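Side-chain contacts in N-acetylneuraminic acid (Sialic acid) synthetase (Leptospira borgpetersenii serovar Hardjo-bovis, PDB 6NCS), which probably makes N-acylneuraminate 9-phosphate or a related sialic acid, and carries a manganese ion bound by two histidines in its barrel: residues I205-H210 and E215-A220; T196-Y201 and G224-E229. One frame throughout, in Å; residues are numbered along the deposited sequence. Where two conformers were deposited one is given.

In the fold
Strands of the parallel sheet and the helices outside them belong to a TIM barrel, and both contacts lie in its later part. Of the elements joined here, the chain from the N terminus reaches helix 193-200 first, then strand 205-209, helix 215-222 and finally strand 227-231. Contact 1 closes the short loop between residues 205-210 and 215-220, laying a helix on the strand just before it. Contact 2 joins 196-201 to 224-229 and spans a wider loop in which contact 1 is nested. The two meet on neighbouring strands, where Ile205 O and Glu226 N lie 2.8 Å apart, a probable hydrogen bond. Both contacts also reach the second subunit.

Contact 1: residues I205-H210 and E215-A220; sequences IGYSDH and EIPLLA. With MN (manganese (II) ion), chain C.
Tyr207 and Asp209 reach from a barrel strand onto Ile216, Pro217 and Ala220 of the following helix, the first two elements of a beta-alpha-beta unit in the TIM barrel. Strand and helix run almost exactly antiparallel, their axes 8.8 Å apart.

The van der Waals packing centres on the Tyr207 ring, which approaches the helix obliquely. Tyr207 CD2 lies 3.5 Å from Ala220 CB, while Tyr207 CE2 rests near Pro217 CA and Tyr207 OH comes within 3.5 Å of Ile216 CG2. With CG anti to the backbone N (chi1 173°), the ring reaches across to the helix.

The polar part stays on the strand: Tyr207 OH donates to Asp209 OD1 at 2.8 Å, meeting the lone pair turned away from OD2. Asp209 OD2 is held by Ser211 and forms a salt bridge with Lys230, so both carboxylate oxygens are engaged. The Asp209 carboxylate also packs against the proline ring, with Asp209 OD1 3.5 Å from Pro217 CD.

Just beyond the strand, His210 belongs to the manganese site. Among the manganese ligands are His210 NE2 at 2.1 Å, a water at 2.0 Å, and His231 NE2 from the neighbouring strand.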
loop_
_atom_site.group_PDB
_atom_site.type_symbol
_atom_site.label_atom_id
_atom_site.label_comp_id
_atom_site.label_asym_id
_atom_site.label_seq_id
_atom_site.Cartn_x
_atom_site.Cartn_y
_atom_site.Cartn_z
ATOM N N ILE A 205 -8.280 -0.395 -11.288
ATOM C CA ILE A 205 -8.849 -0.965 -10.070
ATOM C C ILE A 205 -8.805 0.098 -8.984
ATOM O O ILE A 205 -7.784 0.774 -8.812
ATOM C CB ILE A 205 -8.070 -2.217 -9.607
ATOM C CG1 ILE A 205 -7.967 -3.243 -10.739
ATOM C CG2 ILE A 205 -8.728 -2.822 -8.368
ATOM C CD1 ILE A 205 -9.310 -3.729 -11.219
ATOM N N GLY A 206 -9.901 0.236 -8.241
ATOM C CA GLY A 206 -9.892 1.148 -7.120
ATOM C C GLY A 206 -10.538 0.547 -5.890
ATOM O O GLY A 206 -10.568 -0.678 -5.729
ATOM N N TYR A 207 -11.088 1.397 -5.034
ATOM C CA TYR A 207 -11.590 0.959 -3.739
ATOM C C TYR A 207 -12.760 1.838 -3.325
ATOM O O TYR A 207 -12.667 3.070 -3.394
ATOM C CB TYR A 207 -10.478 1.016 -2.679
ATOM C CG TYR A 207 -10.991 0.730 -1.278
ATOM C CD1 TYR A 207 -11.483 -0.532 -0.944
ATOM C CD2 TYR A 207 -11.038 1.733 -0.316
ATOM C CE1 TYR A 207 -11.980 -0.791 0.321
ATOM C CE2 TYR A 207 -11.530 1.478 0.952
ATOM C CZ TYR A 207 -12.008 0.222 1.257
ATOM O OH TYR A 207 -12.519 -0.027 2.511
ATOM N N SER A 208 -13.849 1.206 -2.885
ATOM C CA SER A 208 -15.005 1.899 -2.332
ATOM C C SER A 208 -15.089 1.620 -0.835
ATOM O O SER A 208 -15.111 0.458 -0.424
ATOM C CB SER A 208 -16.294 1.453 -3.036
ATOM O OG SER A 208 -17.402 2.157 -2.513
ATOM N N ASP A 209 -15.133 2.673 -0.023
ATOM C CA ASP A 209 -15.018 2.530 1.422
ATOM C C ASP A 209 -16.367 2.571 2.120
ATOM O O ASP A 209 -17.252 3.359 1.760
ATOM C CB ASP A 209 -14.137 3.624 2.024
ATOM C CG ASP A 209 -13.823 3.363 3.489
ATOM O OD1 ASP A 209 -13.152 2.350 3.781
ATOM O OD2 ASP A 209 -14.247 4.156 4.349
ATOM N N HIS A 210 -16.498 1.749 3.166
ATOM C CA HIS A 210 -17.652 1.790 4.059
ATOM C C HIS A 210 -17.208 1.788 5.518
ATOM O O HIS A 210 -17.937 1.331 6.405
ATOM C CB HIS A 210 -18.610 0.644 3.752
ATOM C CG HIS A 210 -19.210 0.752 2.389
ATOM N ND1 HIS A 210 -18.690 0.098 1.292
ATOM C CD2 HIS A 210 -20.230 1.513 1.926
ATOM C CE1 HIS A 210 -19.396 0.415 0.220
ATOM N NE2 HIS A 210 -20.335 1.273 0.577
ATOM N N GLU A 215 -8.749 6.650 7.068
ATOM C CA GLU A 215 -7.475 5.936 7.103
ATOM C C GLU A 215 -7.485 4.745 6.160
ATOM O O GLU A 215 -6.509 4.512 5.444
ATOM C CB GLU A 215 -7.137 5.474 8.514
ATOM C CG GLU A 215 -5.740 4.840 8.570
ATOM C CD GLU A 215 -5.413 4.187 9.894
ATOM O OE1 GLU A 215 -6.284 3.509 10.468
ATOM O OE2 GLU A 215 -4.265 4.353 10.355
ATOM N N ILE A 216 -8.565 3.959 6.156
ATOM C CA ILE A 216 -8.603 2.775 5.296
ATOM C C ILE A 216 -8.552 3.144 3.815
ATOM O O ILE A 216 -7.739 2.556 3.083
ATOM C CB ILE A 216 -9.799 1.884 5.665
ATOM C CG1 ILE A 216 -9.625 1.349 7.086
ATOM C CG2 ILE A 216 -9.890 0.719 4.699
ATOM C CD1 ILE A 216 -10.805 0.558 7.637
ATOM N N PRO A 217 -9.335 4.110 3.314
ATOM C CA PRO A 217 -9.135 4.520 1.910
ATOM C C PRO A 217 -7.725 5.041 1.601
ATOM O O PRO A 217 -7.216 4.799 0.500
ATOM C CB PRO A 217 -10.215 5.599 1.691
ATOM C CG PRO A 217 -10.847 5.862 3.003
ATOM C CD PRO A 217 -10.564 4.680 3.894
ATOM N N LEU A 218 -7.068 5.727 2.531
ATOM C CA LEU A 218 -5.687 6.146 2.279
ATOM C C LEU A 218 -4.755 4.943 2.192
ATOM O O LEU A 218 -3.871 4.893 1.323
ATOM C CB LEU A 218 -5.217 7.107 3.375
ATOM C CG LEU A 218 -5.978 8.446 3.311
ATOM C CD1 LEU A 218 -5.615 9.305 4.495
ATOM C CD2 LEU A 218 -5.610 9.159 2.015
ATOM N N LEU A 219 -4.915 3.979 3.103
ATOM C CA LEU A 219 -4.156 2.742 2.973
ATOM C C LEU A 219 -4.472 2.047 1.655
ATOM O O LEU A 219 -3.588 1.431 1.049
ATOM C CB LEU A 219 -4.436 1.813 4.163
ATOM C CG LEU A 219 -3.875 2.303 5.505
ATOM C CD1 LEU A 219 -4.385 1.473 6.656
ATOM C CD2 LEU A 219 -2.351 2.292 5.458
ATOM N N ALA A 220 -5.712 2.169 1.173
ATOM C CA ALA A 220 -6.051 1.543 -0.102
ATOM C C ALA A 220 -5.284 2.178 -1.249
ATOM O O ALA A 220 -4.831 1.474 -2.160
ATOM C CB ALA A 220 -7.563 1.624 -0.354
HETATM MN MN MN C . -21.593 2.523 -0.609
HETATM O O HOH W 1 -20.255 3.477 -1.680
#

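Contact 2: residues T196-Y201 and G224-E229; sequences TLKSKY and GAEIIE. With FMT (formic acid), chain F.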
loop_
_atom_site.group_PDB
_atom_site.type_symbol
_atom_site.label_atom_id
_atom_site.label_comp_id
_atom_site.label_asym_id
_atom_site.label_seq_id
_atom_site.Cartn_x
_atom_site.Cartn_y
_atom_site.Cartn_z
ATOM N N THR A 196 -4.517 -8.192 -6.089
ATOM C CA THR A 196 -5.005 -9.398 -6.746
ATOM C C THR A 196 -5.775 -9.047 -8.009
ATOM O O THR A 196 -5.581 -9.664 -9.062
ATOM C CB THR A 196 -5.884 -10.192 -5.781
ATOM O OG1 THR A 196 -5.092 -10.613 -4.668
ATOM C CG2 THR A 196 -6.483 -11.419 -6.463
ATOM N N LEU A 197 -6.646 -8.041 -7.919
ATOM C CA LEU A 197 -7.410 -7.617 -9.087
ATOM C C LEU A 197 -6.516 -6.943 -10.124
ATOM O O LEU A 197 -6.698 -7.154 -11.328
ATOM C CB LEU A 197 -8.541 -6.675 -8.666
ATOM C CG LEU A 197 -9.664 -7.282 -7.820
ATOM C CD1 LEU A 197 -10.562 -6.168 -7.326
ATOM C CD2 LEU A 197 -10.468 -8.285 -8.654
ATOM N N LYS A 198 -5.555 -6.120 -9.682
ATOM C CA LYS A 198 -4.666 -5.454 -10.635
ATOM C C LYS A 198 -3.804 -6.455 -11.385
ATOM O O LYS A 198 -3.437 -6.212 -12.539
ATOM C CB LYS A 198 -3.769 -4.433 -9.923
ATOM C CG LYS A 198 -4.495 -3.164 -9.510
ATOM C CD LYS A 198 -3.582 -2.202 -8.753
ATOM C CE LYS A 198 -2.927 -1.206 -9.698
ATOM N NZ LYS A 198 -2.419 0.002 -8.980
ATOM N N SER A 199 -3.461 -7.572 -10.744
ATOM C CA SER A 199 -2.715 -8.616 -11.430
ATOM C C SER A 199 -3.599 -9.408 -12.383
ATOM O O SER A 199 -3.105 -9.935 -13.383
ATOM C CB SER A 199 -2.070 -9.557 -10.414
ATOM O OG SER A 199 -1.710 -10.780 -11.029
ATOM N N LYS A 200 -4.897 -9.491 -12.101
ATOM C CA LYS A 200 -5.797 -10.323 -12.884
ATOM C C LYS A 200 -6.334 -9.604 -14.110
ATOM O O LYS A 200 -6.562 -10.245 -15.141
ATOM C CB LYS A 200 -6.970 -10.790 -12.012
ATOM C CG LYS A 200 -7.886 -11.805 -12.665
ATOM C CD LYS A 200 -8.844 -12.409 -11.647
ATOM C CE LYS A 200 -9.582 -13.601 -12.232
ATOM N NZ LYS A 200 -10.436 -14.272 -11.213
ATOM N N TYR A 201 -6.514 -8.289 -14.020
ATOM C CA TYR A 201 -7.202 -7.495 -15.030
ATOM C C TYR A 201 -6.336 -6.324 -15.477
ATOM O O TYR A 201 -5.443 -5.875 -14.756
ATOM C CB TYR A 201 -8.528 -6.972 -14.479
ATOM C CG TYR A 201 -9.500 -8.073 -14.131
ATOM C CD1 TYR A 201 -10.054 -8.861 -15.125
ATOM C CD2 TYR A 201 -9.875 -8.308 -12.814
ATOM C CE1 TYR A 201 -10.956 -9.869 -14.825
ATOM C CE2 TYR A 201 -10.783 -9.303 -12.497
ATOM C CZ TYR A 201 -11.321 -10.081 -13.510
ATOM O OH TYR A 201 -12.214 -11.084 -13.211
ATOM N N GLY A 224 -2.456 0.419 -3.897
ATOM C CA GLY A 224 -2.613 0.404 -5.348
ATOM C C GLY A 224 -3.912 0.959 -5.902
ATOM O O GLY A 224 -4.069 0.972 -7.132
ATOM N N ALA A 225 -4.864 1.414 -5.087
ATOM C CA ALA A 225 -6.137 1.899 -5.626
ATOM C C ALA A 225 -5.939 3.111 -6.530
ATOM O O ALA A 225 -5.205 4.042 -6.192
ATOM C CB ALA A 225 -7.088 2.251 -4.487
ATOM N N GLU A 226 -6.612 3.100 -7.681
ATOM C CA GLU A 226 -6.552 4.193 -8.645
ATOM C C GLU A 226 -7.809 5.048 -8.633
ATOM O O GLU A 226 -7.846 6.099 -9.291
ATOM C CB GLU A 226 -6.311 3.621 -10.047
ATOM C CG GLU A 226 -5.187 2.584 -10.069
ATOM C CD GLU A 226 -4.981 1.949 -11.429
ATOM O OE1 GLU A 226 -5.332 0.754 -11.600
ATOM O OE2 GLU A 226 -4.472 2.649 -12.329
ATOM N N ILE A 227 -8.834 4.615 -7.912
ATOM C CA ILE A 227 -10.078 5.339 -7.717
ATOM C C ILE A 227 -10.440 5.122 -6.259
ATOM O O ILE A 227 -10.238 4.023 -5.734
ATOM C CB ILE A 227 -11.208 4.814 -8.635
ATOM C CG1 ILE A 227 -10.826 4.909 -10.112
ATOM C CG2 ILE A 227 -12.515 5.565 -8.369
ATOM C CD1 ILE A 227 -10.102 3.654 -10.659
ATOM N N ILE A 228 -10.946 6.161 -5.598
ATOM C CA ILE A 228 -11.435 6.045 -4.227
ATOM C C ILE A 228 -12.854 6.578 -4.189
ATOM O O ILE A 228 -13.112 7.698 -4.656
ATOM C CB ILE A 228 -10.558 6.812 -3.219
ATOM C CG1 ILE A 228 -9.174 6.169 -3.101
ATOM C CG2 ILE A 228 -11.247 6.869 -1.855
ATOM C CD1 ILE A 228 -9.186 4.820 -2.345
ATOM N N GLU A 229 -13.766 5.787 -3.625
ATOM C CA GLU A 229 -15.128 6.221 -3.360
ATOM C C GLU A 229 -15.331 6.242 -1.850
ATOM O O GLU A 229 -14.956 5.290 -1.160
ATOM C CB GLU A 229 -16.143 5.292 -4.037
ATOM C CG GLU A 229 -17.576 5.751 -3.876
ATOM C CD GLU A 229 -18.560 4.832 -4.574
ATOM O OE1 GLU A 229 -19.363 4.177 -3.883
ATOM O OE2 GLU A 229 -18.523 4.758 -5.816
HETATM C C FMT F . -3.729 -13.408 -12.415
HETATM O O1 FMT F . -4.713 -14.007 -11.981
HETATM O O2 FMT F . -2.938 -12.777 -11.713
#
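Lys198 extends from helix 193-200 to Gly224 and Glu226, in the turn that leads from helix 215-222 into strand 227-231 of the TIM barrel. Its CB points toward that turn, and Lys198 CG, anti to the carbonyl carbon at chi1 -74°, packs on the way against Ile205 CG1 of the intervening strand at 3.7 Å. The chain then bends at chi3 (92°). Lys198 CD passes 3.6 Å from Gly224 O. Lys198 CE lies 3.6 Å from Gly224 O and, in the modelled conformer, equally far from Glu226 OE1.

At the tip, Lys198 NZ donates to Gly224 O over 2.7 Å. The ammonium lies in the carbonyl plane, on a lone pair of the oxygen, with a C=O...N angle of 127°. Glu226 comes from the opposite direction, its chain extended beyond CG. Its side chain has two conformers; in the one modelled here Glu226 OE1 stands 4.0 Å from Lys198 NZ, a long and uncertain salt bridge. That carboxylate has other partners: OE1 accepts from the backbone N of Ile205, and OE2 is hydrogen-bonded to Ser10.

Gly224 has positive phi and is the C' residue of the Schellman motif that ends helix 215-222, in which Ala225 N bonds to Ala220 O and Gly224 N to Val221 O. Lys198 thus bonds to the carbonyl of the very residue at which the chain turns out of the helix, and ties one barrel helix to the end of the next. The short bond to a neutral carbonyl suggests that this oxygen does most to place the ammonium; Glu226 probably adds only a weaker attraction, varying with its conformer, that would favour the charged form of the lysine.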